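Side-chain contacts in methylenetetrahydrofolate--tRNA-(uracil-5-)-methyltransferase TrmFO (Thermus thermophilus, PDB 3G5S), which probably catalyses the folate-dependent methylation of uridine 54 to 5-methyluridine in tRNAs, using FAD as cofactor: residues 21-26 and 356-361; 44-49 and 106-111; 122-127 and 147-152; 198-203 and 235-240. All blocks are in the same frame, centred on the assembly; numbering follows the deposited sequence.

Interactions 1, 2 and 3 belong to the FAD-binding Rossmann-type part of the chain, built on the parallel sheet 114-117, 27-30, 4-7, 129-131 and 331-333. Interaction 1 joins the turn that ends helix 11-22 to the end of helix 343-361, so it brackets the other three, which follow in the order 2, 3, 4. Interactions 1 and 2 have centres about 19 Å apart and touch, Leu21 CD1 lying 3.7 Å from Leu108 CD2. Interaction 3, its centre about 23 Å from that of interaction 1, packs helix 139-149 on the loop before strand 129-131. Three contacts thus tie helices and loops round the FAD-binding sheet, while interaction 4, centred about 53 Å from interaction 1, packs a separate helical region.

Interaction 1: 21-26 and 356-361; sequences LRLGVP and NAARKA. With EDO (1,2-ethanediol), chain I.
Val25 and Leu23 lean on Ala358 where helix 11-22, the first helix of the Rossmann-type FAD-binding fold, ends in a Schellman motif and the chain turns into strand 27-30. Gly24, with positive phi, is the C-prime residue; its N bonds to Leu21 O and the N of Val25 to Leu20 O. In Val25 the branches part at CB. CG1 lies opposite the backbone N (chi1 179°) and reaches Ala361 CB at 3.9 Å, one turn further along helix 343-361, while CG2 sits 4.0 Å from Ala358 CB. The same methyl of Ala358 takes Leu23 CD1 at 3.6 Å, so one small side chain receives both neighbours of Gly24. Leu20 also touches Val25 and Ala358, extending this apolar seam along helix 11-22. The contact is wholly apolar and grades from buried Val25 and Ala358 to exposed Ala361. At the turn, an ethanediol, probably from the crystallisation liquor, donates from O1 to Gly24 O at 2.8 Å.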
loop_
_atom_site.group_PDB
_atom_site.type_symbol
_atom_site.label_atom_id
_atom_site.label_comp_id
_atom_site.label_asym_id
_atom_site.label_seq_id
_atom_site.Cartn_x
_atom_site.Cartn_y
_atom_site.Cartn_z
ATOM N N LEU A 21 -21.344 2.523 -11.372
ATOM C CA LEU A 21 -22.716 3.011 -11.357
ATOM C C LEU A 21 -22.813 4.437 -11.897
ATOM O O LEU A 21 -23.732 4.762 -12.653
ATOM C CB LEU A 21 -23.301 2.918 -9.947
ATOM C CG LEU A 21 -23.409 1.499 -9.380
ATOM C CD1 LEU A 21 -23.704 1.528 -7.888
ATOM C CD2 LEU A 21 -24.469 0.692 -10.128
ATOM N N ARG A 22 -21.859 5.285 -11.508
ATOM C CA ARG A 22 -21.818 6.681 -11.955
ATOM C C ARG A 22 -21.696 6.784 -13.465
ATOM O O ARG A 22 -22.182 7.742 -14.071
ATOM C CB ARG A 22 -20.637 7.440 -11.318
ATOM C CG ARG A 22 -20.704 7.586 -9.811
ATOM C CD ARG A 22 -19.800 8.691 -9.319
ATOM N NE ARG A 22 -18.402 8.323 -9.087
ATOM C CZ ARG A 22 -17.383 9.151 -9.327
ATOM N NH1 ARG A 22 -17.619 10.336 -9.860
ATOM N NH2 ARG A 22 -16.136 8.791 -9.076
ATOM N N LEU A 23 -21.009 5.812 -14.056
ATOM C CA LEU A 23 -20.820 5.765 -15.500
ATOM C C LEU A 23 -21.930 4.984 -16.210
ATOM O O LEU A 23 -21.847 4.722 -17.409
ATOM C CB LEU A 23 -19.434 5.204 -15.838
ATOM C CG LEU A 23 -18.288 6.151 -15.447
ATOM C CD1 LEU A 23 -16.961 5.420 -15.507
ATOM C CD2 LEU A 23 -18.267 7.392 -16.324
ATOM N N GLY A 24 -22.977 4.636 -15.468
ATOM C CA GLY A 24 -24.133 3.969 -16.047
ATOM C C GLY A 24 -23.957 2.490 -16.348
ATOM O O GLY A 24 -24.694 1.931 -17.163
ATOM N N VAL A 25 -22.991 1.852 -15.688
ATOM C CA VAL A 25 -22.729 0.430 -15.899
ATOM C C VAL A 25 -23.264 -0.362 -14.705
ATOM O O VAL A 25 -22.850 -0.134 -13.577
ATOM C CB VAL A 25 -21.222 0.175 -16.083
ATOM C CG1 VAL A 25 -20.946 -1.304 -16.285
ATOM C CG2 VAL A 25 -20.679 0.990 -17.248
ATOM N N PRO A 26 -24.202 -1.296 -14.944
ATOM C CA PRO A 26 -24.775 -2.040 -13.817
ATOM C C PRO A 26 -23.752 -2.931 -13.127
ATOM O O PRO A 26 -22.783 -3.397 -13.747
ATOM C CB PRO A 26 -25.859 -2.899 -14.478
ATOM C CG PRO A 26 -26.167 -2.193 -15.754
ATOM C CD PRO A 26 -24.863 -1.631 -16.212
ATOM N N ASN A 356 -11.795 1.599 -15.013
ATOM C CA ASN A 356 -11.321 0.809 -16.135
ATOM C C ASN A 356 -12.254 -0.332 -16.514
ATOM O O ASN A 356 -12.420 -0.629 -17.693
ATOM C CB ASN A 356 -9.882 0.359 -15.922
ATOM C CG ASN A 356 -8.908 1.496 -16.160
ATOM O OD1 ASN A 356 -9.167 2.364 -16.999
ATOM N ND2 ASN A 356 -7.801 1.511 -15.426
ATOM N N ALA A 357 -12.889 -0.943 -15.521
ATOM C CA ALA A 357 -13.906 -1.957 -15.784
ATOM C C ALA A 357 -15.104 -1.348 -16.522
ATOM O O ALA A 357 -15.646 -1.956 -17.447
ATOM C CB ALA A 357 -14.346 -2.600 -14.485
ATOM N N ALA A 358 -15.508 -0.145 -16.113
ATOM C CA ALA A 358 -16.609 0.549 -16.768
ATOM C C ALA A 358 -16.236 0.844 -18.211
ATOM O O ALA A 358 -17.027 0.639 -19.140
ATOM C CB ALA A 358 -16.933 1.835 -16.031
ATOM N N ARG A 359 -15.022 1.349 -18.403
ATOM C CA ARG A 359 -14.549 1.627 -19.752
ATOM C C ARG A 359 -14.515 0.370 -20.618
ATOM O O ARG A 359 -14.928 0.381 -21.777
ATOM C CB ARG A 359 -13.199 2.352 -19.715
ATOM C CG ARG A 359 -13.334 3.784 -19.177
ATOM C CD ARG A 359 -11.978 4.483 -19.013
ATOM N NE ARG A 359 -11.243 4.568 -20.271
ATOM C CZ ARG A 359 -11.442 5.500 -21.199
ATOM N NH1 ARG A 359 -10.737 5.472 -22.318
ATOM N NH2 ARG A 359 -12.339 6.462 -21.012
ATOM N N LYS A 360 -14.067 -0.739 -20.035
ATOM C CA LYS A 360 -14.067 -2.032 -20.739
ATOM C C LYS A 360 -15.473 -2.429 -21.198
ATOM O O LYS A 360 -15.680 -2.912 -22.329
ATOM C CB LYS A 360 -13.533 -3.120 -19.803
ATOM C CG LYS A 360 -13.167 -4.420 -20.506
ATOM C CD LYS A 360 -12.022 -4.184 -21.479
ATOM C CE LYS A 360 -11.048 -5.358 -21.501
ATOM N NZ LYS A 360 -11.417 -6.469 -22.411
ATOM N N ALA A 361 -16.426 -2.235 -20.298
ATOM C CA ALA A 361 -17.827 -2.531 -20.580
ATOM C C ALA A 361 -18.340 -1.688 -21.754
ATOM O O ALA A 361 -19.232 -2.115 -22.493
ATOM C CB ALA A 361 -18.684 -2.320 -19.351
HETATM C C1 EDO I . -23.871 3.275 -20.005
HETATM O O1 EDO I . -25.204 3.435 -19.511
HETATM C C2 EDO I . -23.758 1.905 -20.656
HETATM O O2 EDO I . -24.769 1.754 -21.659
#

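Interaction 2: 44-49 and 106-111; sequences DRFAEI and ERLTGH
Phe46 meets helix 97-109 obliquely through CD2 and CE2, which face Leu108 and Thr109. Leu108 slants across the aromatic side chain, its CD1 3.8 Å from Phe46 CD2 and its CB 4.0 Å from the same carbon. Thr109 stands roughly perpendicular to the Phe46 side chain and sets OG1 3.6 Å from Phe46 CE2; this is packing, since that hydroxyl is hydrogen-bonded to Thr105 O within its own helix. Phe46 chi1 of -55° puts CG opposite the carbonyl carbon, which sets CD2 and CE2 beside the helix. Ser14, Val116 and Ala9 also touch the ring. Replacing Phe46 by alanine would take away the ring and is likely to leave a gap beside Leu108 CD1 and Thr109 OG1. The contact pins the type II beta turn Arg45 to Glu48 to the end of helix 97-109, while Ala47 and Phe46 hold it against Ala9 of the predicted FAD-binding glycine-rich loop of the Rossmann-type fold, the Phe46 side chain about 7 Å from the bound FAD, nearest atoms.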
loop_
_atom_site.group_PDB
_atom_site.type_symbol
_atom_site.label_atom_id
_atom_site.label_comp_id
_atom_site.label_asym_id
_atom_site.label_seq_id
_atom_site.Cartn_x
_atom_site.Cartn_y
_atom_site.Cartn_z
ATOM N N ASP A 44 -22.839 -5.845 8.769
ATOM C CA ASP A 44 -23.280 -6.159 7.416
ATOM C C ASP A 44 -23.058 -4.991 6.451
ATOM O O ASP A 44 -23.468 -5.056 5.294
ATOM C CB ASP A 44 -24.759 -6.568 7.417
ATOM C CG ASP A 44 -25.682 -5.446 7.864
ATOM O OD1 ASP A 44 -25.202 -4.322 8.107
ATOM O OD2 ASP A 44 -26.901 -5.689 7.975
ATOM N N ARG A 45 -22.399 -3.939 6.930
ATOM C CA ARG A 45 -22.289 -2.691 6.186
ATOM C C ARG A 45 -21.200 -2.723 5.130
ATOM O O ARG A 45 -20.146 -3.328 5.324
ATOM C CB ARG A 45 -21.991 -1.537 7.142
ATOM C CG ARG A 45 -23.092 -1.245 8.136
ATOM C CD ARG A 45 -24.153 -0.349 7.530
ATOM N NE ARG A 45 -25.119 0.098 8.530
ATOM C CZ ARG A 45 -24.926 1.124 9.356
ATOM N NH1 ARG A 45 -25.867 1.455 10.231
ATOM N NH2 ARG A 45 -23.795 1.817 9.309
ATOM N N PHE A 46 -21.446 -2.045 4.015
ATOM C CA PHE A 46 -20.403 -1.837 3.027
ATOM C C PHE A 46 -19.391 -0.833 3.571
ATOM O O PHE A 46 -19.757 0.128 4.244
ATOM C CB PHE A 46 -20.978 -1.317 1.712
ATOM C CG PHE A 46 -22.071 -2.179 1.132
ATOM C CD1 PHE A 46 -22.170 -3.531 1.448
ATOM C CD2 PHE A 46 -22.985 -1.642 0.240
ATOM C CE1 PHE A 46 -23.176 -4.319 0.899
ATOM C CE2 PHE A 46 -23.990 -2.423 -0.306
ATOM C CZ PHE A 46 -24.082 -3.757 0.025
ATOM N N ALA A 47 -18.122 -1.074 3.269
ATOM C CA ALA A 47 -17.037 -0.185 3.659
ATOM C C ALA A 47 -16.947 -0.006 5.176
ATOM O O ALA A 47 -16.612 1.062 5.680
ATOM C CB ALA A 47 -17.155 1.163 2.945
ATOM N N GLU A 48 -17.233 -1.077 5.904
ATOM C CA GLU A 48 -16.989 -1.096 7.334
ATOM C C GLU A 48 -15.524 -0.787 7.620
ATOM O O GLU A 48 -14.626 -1.355 6.992
ATOM C CB GLU A 48 -17.355 -2.463 7.921
ATOM C CG GLU A 48 -16.983 -2.613 9.390
ATOM C CD GLU A 48 -17.391 -3.957 9.997
ATOM O OE1 GLU A 48 -18.214 -4.688 9.405
ATOM O OE2 GLU A 48 -16.878 -4.281 11.086
ATOM N N ILE A 49 -15.300 0.111 8.573
ATOM C CA ILE A 49 -13.969 0.469 9.034
ATOM C C ILE A 49 -13.635 -0.430 10.221
ATOM O O ILE A 49 -14.278 -0.346 11.264
ATOM C CB ILE A 49 -13.942 1.946 9.480
ATOM C CG1 ILE A 49 -14.234 2.871 8.295
ATOM C CG2 ILE A 49 -12.617 2.292 10.149
ATOM C CD1 ILE A 49 -13.062 3.048 7.352
ATOM N N GLU A 106 -26.166 3.002 2.176
ATOM C CA GLU A 106 -27.414 3.570 1.674
ATOM C C GLU A 106 -27.306 4.036 0.220
ATOM O O GLU A 106 -28.186 3.748 -0.594
ATOM C CB GLU A 106 -27.884 4.724 2.563
ATOM C CG GLU A 106 -28.252 4.312 3.981
ATOM C CD GLU A 106 -28.818 5.465 4.793
ATOM O OE1 GLU A 106 -29.639 6.234 4.247
ATOM O OE2 GLU A 106 -28.445 5.600 5.979
ATOM N N ARG A 107 -26.232 4.752 -0.111
ATOM C CA ARG A 107 -26.087 5.284 -1.465
ATOM C C ARG A 107 -25.972 4.157 -2.485
ATOM O O ARG A 107 -26.576 4.211 -3.549
ATOM C CB ARG A 107 -24.884 6.231 -1.584
ATOM C CG ARG A 107 -25.006 7.564 -0.839
ATOM C CD ARG A 107 -26.247 8.358 -1.214
ATOM N NE ARG A 107 -26.387 8.615 -2.648
ATOM C CZ ARG A 107 -25.732 9.559 -3.318
ATOM N NH1 ARG A 107 -24.853 10.333 -2.699
ATOM N NH2 ARG A 107 -25.948 9.727 -4.617
ATOM N N LEU A 108 -25.188 3.135 -2.159
ATOM C CA LEU A 108 -25.029 1.994 -3.053
ATOM C C LEU A 108 -26.317 1.185 -3.175
ATOM O O LEU A 108 -26.807 0.934 -4.278
ATOM C CB LEU A 108 -23.884 1.100 -2.577
ATOM C CG LEU A 108 -22.495 1.604 -2.962
ATOM C CD1 LEU A 108 -21.413 0.910 -2.157
ATOM C CD2 LEU A 108 -22.262 1.429 -4.450
ATOM N N THR A 109 -26.867 0.784 -2.035
ATOM C CA THR A 109 -28.028 -0.098 -2.031
ATOM C C THR A 109 -29.216 0.534 -2.756
ATOM O O THR A 109 -30.001 -0.164 -3.396
ATOM C CB THR A 109 -28.416 -0.513 -0.600
ATOM O OG1 THR A 109 -27.311 -1.188 0.014
ATOM C CG2 THR A 109 -29.623 -1.446 -0.617
ATOM N N GLY A 110 -29.330 1.855 -2.670
ATOM C CA GLY A 110 -30.424 2.572 -3.295
ATOM C C GLY A 110 -30.280 2.857 -4.781
ATOM O O GLY A 110 -31.207 3.370 -5.403
ATOM N N HIS A 111 -29.127 2.535 -5.361
ATOM C CA HIS A 111 -28.910 2.801 -6.783
ATOM C C HIS A 111 -29.655 1.794 -7.664
ATOM O O HIS A 111 -29.550 0.589 -7.446
ATOM C CB HIS A 111 -27.419 2.774 -7.123
ATOM C CG HIS A 111 -27.098 3.472 -8.402
ATOM N ND1 HIS A 111 -27.435 2.959 -9.636
ATOM C CD2 HIS A 111 -26.504 4.664 -8.639
ATOM C CE1 HIS A 111 -27.054 3.801 -10.580
ATOM N NE2 HIS A 111 -26.487 4.847 -10.000
#

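Interaction 3: 122-127 and 147-152; sequences REIPPG and RRFGDH. With EDO (1,2-ethanediol), chain F.
Arg147 NH2 is gripped from two directions: Glu123 OE1 forms a salt bridge with it at 2.7 Å, and a water accepts from it at 3.3 Å. Both oxygens lie at the edge of the guanidinium, near its plane, but the carboxylate is turned 47° out of that plane, and Glu123 OE2 stays at 3.3 Å from the same nitrogen. The pair is therefore one-armed rather than a flat, two-pronged bridge. Glu123 bends at chi2 (-75°) to bring its carboxylate to the arginine, while the water passes the link on by donating to Arg122 O. Alongside, Arg148 folds back over Ile124. Its CG lies opposite the backbone N, and bends at chi2 and chi3 lay the guanidinium over the isoleucine, CD1 standing 3.9 Å above one face, toward the rim. Ile124 CD1 also meets Arg148 CB at 3.8 Å and Phe149 CE2 at 4.1 Å. Two further waters donate to Ile124 O and accept from NH1 and NH2 of Arg148, tying both terminal nitrogens to one carbonyl. Phe149 also stacks on Phe325. This surface contact combines a salt bridge and waters with Ile124 packed on Arg148 and Phe149; it is helix-against-loop packing in the Rossmann-type fold, beside the outermost strand 331-333, which Ile124 and Phe149 touch at Leu331.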
loop_
_atom_site.group_PDB
_atom_site.type_symbol
_atom_site.label_atom_id
_atom_site.label_comp_id
_atom_site.label_asym_id
_atom_site.label_seq_id
_atom_site.Cartn_x
_atom_site.Cartn_y
_atom_site.Cartn_z
ATOM N N ARG A 122 -16.324 -18.117 -4.533
ATOM C CA ARG A 122 -15.309 -19.135 -4.301
ATOM C C ARG A 122 -14.452 -19.429 -5.528
ATOM O O ARG A 122 -13.459 -20.144 -5.437
ATOM C CB ARG A 122 -15.962 -20.428 -3.802
ATOM C CG ARG A 122 -16.720 -20.265 -2.491
ATOM C CD ARG A 122 -17.468 -21.542 -2.098
ATOM N NE ARG A 122 -16.557 -22.643 -1.805
ATOM C CZ ARG A 122 -15.924 -22.798 -0.645
ATOM N NH1 ARG A 122 -16.099 -21.920 0.332
ATOM N NH2 ARG A 122 -15.109 -23.828 -0.466
ATOM N N GLU A 123 -14.855 -18.903 -6.677
ATOM C CA GLU A 123 -14.101 -19.068 -7.913
ATOM C C GLU A 123 -14.097 -17.724 -8.606
ATOM O O GLU A 123 -14.997 -16.918 -8.397
ATOM C CB GLU A 123 -14.758 -20.113 -8.819
ATOM C CG GLU A 123 -14.917 -21.488 -8.185
ATOM C CD GLU A 123 -13.612 -22.263 -8.090
ATOM O OE1 GLU A 123 -12.607 -21.846 -8.697
ATOM O OE2 GLU A 123 -13.590 -23.308 -7.410
ATOM N N ILE A 124 -13.090 -17.480 -9.429
ATOM C CA ILE A 124 -13.023 -16.225 -10.157
ATOM C C ILE A 124 -14.199 -16.138 -11.123
ATOM O O ILE A 124 -14.341 -16.988 -12.000
ATOM C CB ILE A 124 -11.704 -16.106 -10.924
ATOM C CG1 ILE A 124 -10.522 -16.163 -9.951
ATOM C CG2 ILE A 124 -11.666 -14.817 -11.724
ATOM C CD1 ILE A 124 -9.192 -16.401 -10.642
ATOM N N PRO A 125 -15.066 -15.129 -10.945
ATOM C CA PRO A 125 -16.215 -14.988 -11.840
ATOM C C PRO A 125 -15.788 -14.749 -13.285
ATOM O O PRO A 125 -14.748 -14.142 -13.536
ATOM C CB PRO A 125 -16.912 -13.731 -11.303
ATOM C CG PRO A 125 -16.503 -13.648 -9.887
ATOM C CD PRO A 125 -15.088 -14.123 -9.868
ATOM N N PRO A 126 -16.600 -15.212 -14.242
ATOM C CA PRO A 126 -16.339 -14.878 -15.643
ATOM C C PRO A 126 -16.829 -13.469 -15.965
ATOM O O PRO A 126 -17.570 -12.860 -15.191
ATOM C CB PRO A 126 -17.161 -15.925 -16.388
ATOM C CG PRO A 126 -18.367 -16.079 -15.524
ATOM C CD PRO A 126 -17.855 -15.969 -14.091
ATOM N N GLY A 127 -16.406 -12.961 -17.109
ATOM C CA GLY A 127 -16.828 -11.645 -17.539
ATOM C C GLY A 127 -16.078 -10.547 -16.815
ATOM O O GLY A 127 -15.205 -10.794 -15.983
ATOM N N ARG A 147 -4.413 -20.970 -7.955
ATOM C CA ARG A 147 -4.551 -21.928 -9.050
ATOM C C ARG A 147 -4.373 -21.249 -10.407
ATOM O O ARG A 147 -3.696 -21.767 -11.295
ATOM C CB ARG A 147 -5.917 -22.616 -9.007
ATOM C CG ARG A 147 -6.044 -23.740 -8.000
ATOM C CD ARG A 147 -7.236 -24.633 -8.334
ATOM N NE ARG A 147 -8.481 -23.880 -8.447
ATOM C CZ ARG A 147 -9.260 -23.571 -7.416
ATOM N NH1 ARG A 147 -8.920 -23.946 -6.191
ATOM N NH2 ARG A 147 -10.372 -22.880 -7.608
ATOM N N ARG A 148 -4.993 -20.083 -10.563
ATOM C CA ARG A 148 -5.021 -19.403 -11.850
ATOM C C ARG A 148 -3.701 -18.687 -12.152
ATOM O O ARG A 148 -3.224 -18.720 -13.285
ATOM C CB ARG A 148 -6.216 -18.437 -11.884
ATOM C CG ARG A 148 -6.387 -17.574 -13.132
ATOM C CD ARG A 148 -7.043 -18.283 -14.309
ATOM N NE ARG A 148 -8.139 -19.184 -13.957
ATOM C CZ ARG A 148 -9.438 -18.882 -13.993
ATOM N NH1 ARG A 148 -9.850 -17.671 -14.341
ATOM N NH2 ARG A 148 -10.336 -19.811 -13.676
ATOM N N PHE A 149 -3.103 -18.060 -11.140
ATOM C CA PHE A 149 -1.954 -17.186 -11.373
ATOM C C PHE A 149 -0.625 -17.673 -10.804
ATOM O O PHE A 149 0.420 -17.132 -11.156
ATOM C CB PHE A 149 -2.268 -15.760 -10.898
ATOM C CG PHE A 149 -3.426 -15.145 -11.624
ATOM C CD1 PHE A 149 -3.294 -14.760 -12.947
ATOM C CD2 PHE A 149 -4.656 -14.989 -11.004
ATOM C CE1 PHE A 149 -4.362 -14.216 -13.637
ATOM C CE2 PHE A 149 -5.727 -14.446 -11.689
ATOM C CZ PHE A 149 -5.578 -14.059 -13.009
ATOM N N GLY A 150 -0.662 -18.686 -9.943
ATOM C CA GLY A 150 0.551 -19.260 -9.383
ATOM C C GLY A 150 0.628 -19.118 -7.875
ATOM O O GLY A 150 0.391 -18.039 -7.331
ATOM N N ASP A 151 0.973 -20.210 -7.199
ATOM C CA ASP A 151 1.040 -20.232 -5.741
ATOM C C ASP A 151 1.954 -19.151 -5.186
ATOM O O ASP A 151 1.694 -18.594 -4.119
ATOM C CB ASP A 151 1.561 -21.587 -5.253
ATOM C CG ASP A 151 0.560 -22.709 -5.437
ATOM O OD1 ASP A 151 -0.580 -22.437 -5.857
ATOM O OD2 ASP A 151 0.918 -23.871 -5.153
ATOM N N HIS A 152 3.040 -18.871 -5.897
ATOM C CA HIS A 152 4.050 -17.954 -5.385
ATOM C C HIS A 152 3.687 -16.489 -5.550
ATOM O O HIS A 152 4.419 -15.621 -5.079
ATOM C CB HIS A 152 5.411 -18.233 -6.030
ATOM C CG HIS A 152 6.036 -19.516 -5.582
ATOM N ND1 HIS A 152 6.081 -20.640 -6.377
ATOM C CD2 HIS A 152 6.631 -19.855 -4.415
ATOM C CE1 HIS A 152 6.686 -21.615 -5.721
ATOM N NE2 HIS A 152 7.029 -21.165 -4.529
HETATM C C1 EDO F . 3.913 -11.254 -2.887
HETATM O O1 EDO F . 5.293 -11.082 -2.556
HETATM C C2 EDO F . 3.702 -12.703 -3.303
HETATM O O2 EDO F . 4.491 -12.957 -4.468
HETATM O O HOH W 1 -11.580 -22.259 -4.620
HETATM O O HOH W 2 -13.080 -19.460 -12.458
HETATM O O HOH W 3 -13.011 -17.123 -14.485
#

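Interaction 4: 198-203 and 235-240; sequences RFHQAL and QTLLFG
Leu237 reaches from the short helix 236-239 to Leu203 and His200 of helix 193-205, the three residues that bury most of this small interface. The two leucines meet tip to tip, CD1 of Leu203 lying 3.5 Å from CD1 of Leu237, a snug methyl-to-methyl contact. Each has CG opposite its carbonyl carbon (chi1 -82° in Leu203, -69° in Leu237), a rotation that brings the CD1 methyls together. The same Leu237 CD1 comes to the edge of the His200 imidazole, 4.3 Å from CD2 and near the ring plane. NE2, the atom next to CD2, is hydrogen-bonded to Ala230 O of helix 226-231, which limits the turning of the ring. Leu229 and Tyr196 also touch Leu237, while Leu289 touches Leu203, so residues of helices 193-205, 226-231 and 283-290 add to the packing round the pair. With all three touching residues buried and only carbon atoms meeting across the two segments, the joint depends on apolar packing, and the NE2 of the imidazole is taken up by the Ala230 carbonyl.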
loop_
_atom_site.group_PDB
_atom_site.type_symbol
_atom_site.label_atom_id
_atom_site.label_comp_id
_atom_site.label_asym_id
_atom_site.label_seq_id
_atom_site.Cartn_x
_atom_site.Cartn_y
_atom_site.Cartn_z
ATOM N N ARG A 198 25.267 -1.049 20.493
ATOM C CA ARG A 198 24.283 -0.000 20.795
ATOM C C ARG A 198 22.950 -0.303 20.109
ATOM O O ARG A 198 21.888 -0.206 20.720
ATOM C CB ARG A 198 24.798 1.388 20.365
ATOM C CG ARG A 198 23.809 2.557 20.598
ATOM C CD ARG A 198 24.206 3.842 19.843
ATOM N NE ARG A 198 23.256 4.941 20.061
ATOM C CZ ARG A 198 23.039 5.932 19.198
ATOM N NH1 ARG A 198 23.696 5.970 18.046
ATOM N NH2 ARG A 198 22.153 6.877 19.477
ATOM N N PHE A 199 23.023 -0.672 18.834
ATOM C CA PHE A 199 21.846 -0.948 18.027
ATOM C C PHE A 199 21.086 -2.164 18.564
ATOM O O PHE A 199 19.865 -2.130 18.747
ATOM C CB PHE A 199 22.281 -1.169 16.579
ATOM C CG PHE A 199 21.146 -1.323 15.613
ATOM C CD1 PHE A 199 20.370 -0.237 15.247
ATOM C CD2 PHE A 199 20.876 -2.548 15.044
ATOM C CE1 PHE A 199 19.335 -0.379 14.345
ATOM C CE2 PHE A 199 19.842 -2.694 14.141
ATOM C CZ PHE A 199 19.072 -1.605 13.790
ATOM N N HIS A 200 21.819 -3.238 18.834
ATOM C CA HIS A 200 21.221 -4.450 19.368
ATOM C C HIS A 200 20.536 -4.185 20.708
ATOM O O HIS A 200 19.419 -4.639 20.937
ATOM C CB HIS A 200 22.270 -5.553 19.509
ATOM C CG HIS A 200 21.754 -6.790 20.170
ATOM N ND1 HIS A 200 22.061 -7.125 21.471
ATOM C CD2 HIS A 200 20.935 -7.767 19.712
ATOM C CE1 HIS A 200 21.457 -8.258 21.784
ATOM N NE2 HIS A 200 20.767 -8.667 20.736
ATOM N N GLN A 201 21.200 -3.443 21.590
ATOM C CA GLN A 201 20.602 -3.094 22.874
ATOM C C GLN A 201 19.321 -2.279 22.696
ATOM O O GLN A 201 18.329 -2.499 23.390
ATOM C CB GLN A 201 21.601 -2.318 23.738
ATOM C CG GLN A 201 22.676 -3.179 24.371
ATOM C CD GLN A 201 22.096 -4.230 25.298
ATOM O OE1 GLN A 201 21.220 -3.941 26.113
ATOM N NE2 GLN A 201 22.579 -5.460 25.173
ATOM N N ALA A 202 19.339 -1.333 21.765
ATOM C CA ALA A 202 18.161 -0.513 21.516
ATOM C C ALA A 202 16.988 -1.357 21.012
ATOM O O ALA A 202 15.834 -1.093 21.349
ATOM C CB ALA A 202 18.486 0.592 20.533
ATOM N N LEU A 203 17.282 -2.374 20.206
ATOM C CA LEU A 203 16.242 -3.268 19.703
ATOM C C LEU A 203 15.571 -4.045 20.829
ATOM O O LEU A 203 14.369 -4.307 20.782
ATOM C CB LEU A 203 16.819 -4.250 18.686
ATOM C CG LEU A 203 16.977 -3.739 17.256
ATOM C CD1 LEU A 203 17.747 -4.755 16.429
ATOM C CD2 LEU A 203 15.614 -3.449 16.629
ATOM N N GLN A 235 24.189 -12.962 18.929
ATOM C CA GLN A 235 24.720 -13.482 17.670
ATOM C C GLN A 235 23.727 -13.463 16.519
ATOM O O GLN A 235 24.122 -13.480 15.357
ATOM C CB GLN A 235 25.196 -14.921 17.850
ATOM C CG GLN A 235 26.387 -15.087 18.760
ATOM C CD GLN A 235 26.900 -16.510 18.729
ATOM O OE1 GLN A 235 26.287 -17.420 19.291
ATOM N NE2 GLN A 235 28.016 -16.718 18.047
ATOM N N THR A 236 22.443 -13.450 16.849
ATOM C CA THR A 236 21.400 -13.746 15.877
ATOM C C THR A 236 21.417 -12.811 14.668
ATOM O O THR A 236 21.425 -13.265 13.524
ATOM C CB THR A 236 20.021 -13.722 16.552
ATOM O OG1 THR A 236 20.103 -14.350 17.838
ATOM C CG2 THR A 236 18.990 -14.418 15.692
ATOM N N LEU A 237 21.424 -11.506 14.906
ATOM C CA LEU A 237 21.427 -10.570 13.785
ATOM C C LEU A 237 22.700 -10.685 12.939
ATOM O O LEU A 237 22.677 -10.450 11.729
ATOM C CB LEU A 237 21.220 -9.129 14.267
ATOM C CG LEU A 237 19.824 -8.832 14.815
ATOM C CD1 LEU A 237 19.810 -7.512 15.569
ATOM C CD2 LEU A 237 18.796 -8.825 13.694
ATOM N N LEU A 238 23.803 -11.072 13.579
ATOM C CA LEU A 238 25.091 -11.206 12.902
ATOM C C LEU A 238 25.130 -12.429 11.989
ATOM O O LEU A 238 25.845 -12.442 10.986
ATOM C CB LEU A 238 26.238 -11.261 13.917
ATOM C CG LEU A 238 26.377 -10.042 14.831
ATOM C CD1 LEU A 238 27.443 -10.293 15.887
ATOM C CD2 LEU A 238 26.683 -8.785 14.025
ATOM N N PHE A 239 24.364 -13.455 12.341
ATOM C CA PHE A 239 24.210 -14.610 11.466
ATOM C C PHE A 239 23.213 -14.314 10.356
ATOM O O PHE A 239 23.261 -14.949 9.306
ATOM C CB PHE A 239 23.684 -15.817 12.244
ATOM C CG PHE A 239 24.732 -16.558 13.030
ATOM C CD1 PHE A 239 25.793 -17.179 12.389
ATOM C CD2 PHE A 239 24.639 -16.665 14.406
ATOM C CE1 PHE A 239 26.743 -17.880 13.098
ATOM C CE2 PHE A 239 25.595 -17.373 15.129
ATOM C CZ PHE A 239 26.649 -17.975 14.470
ATOM N N GLY A 240 22.314 -13.359 10.611
ATOM C CA GLY A 240 21.180 -13.071 9.750
ATOM C C GLY A 240 21.350 -11.820 8.904
ATOM O O GLY A 240 22.302 -11.714 8.143
#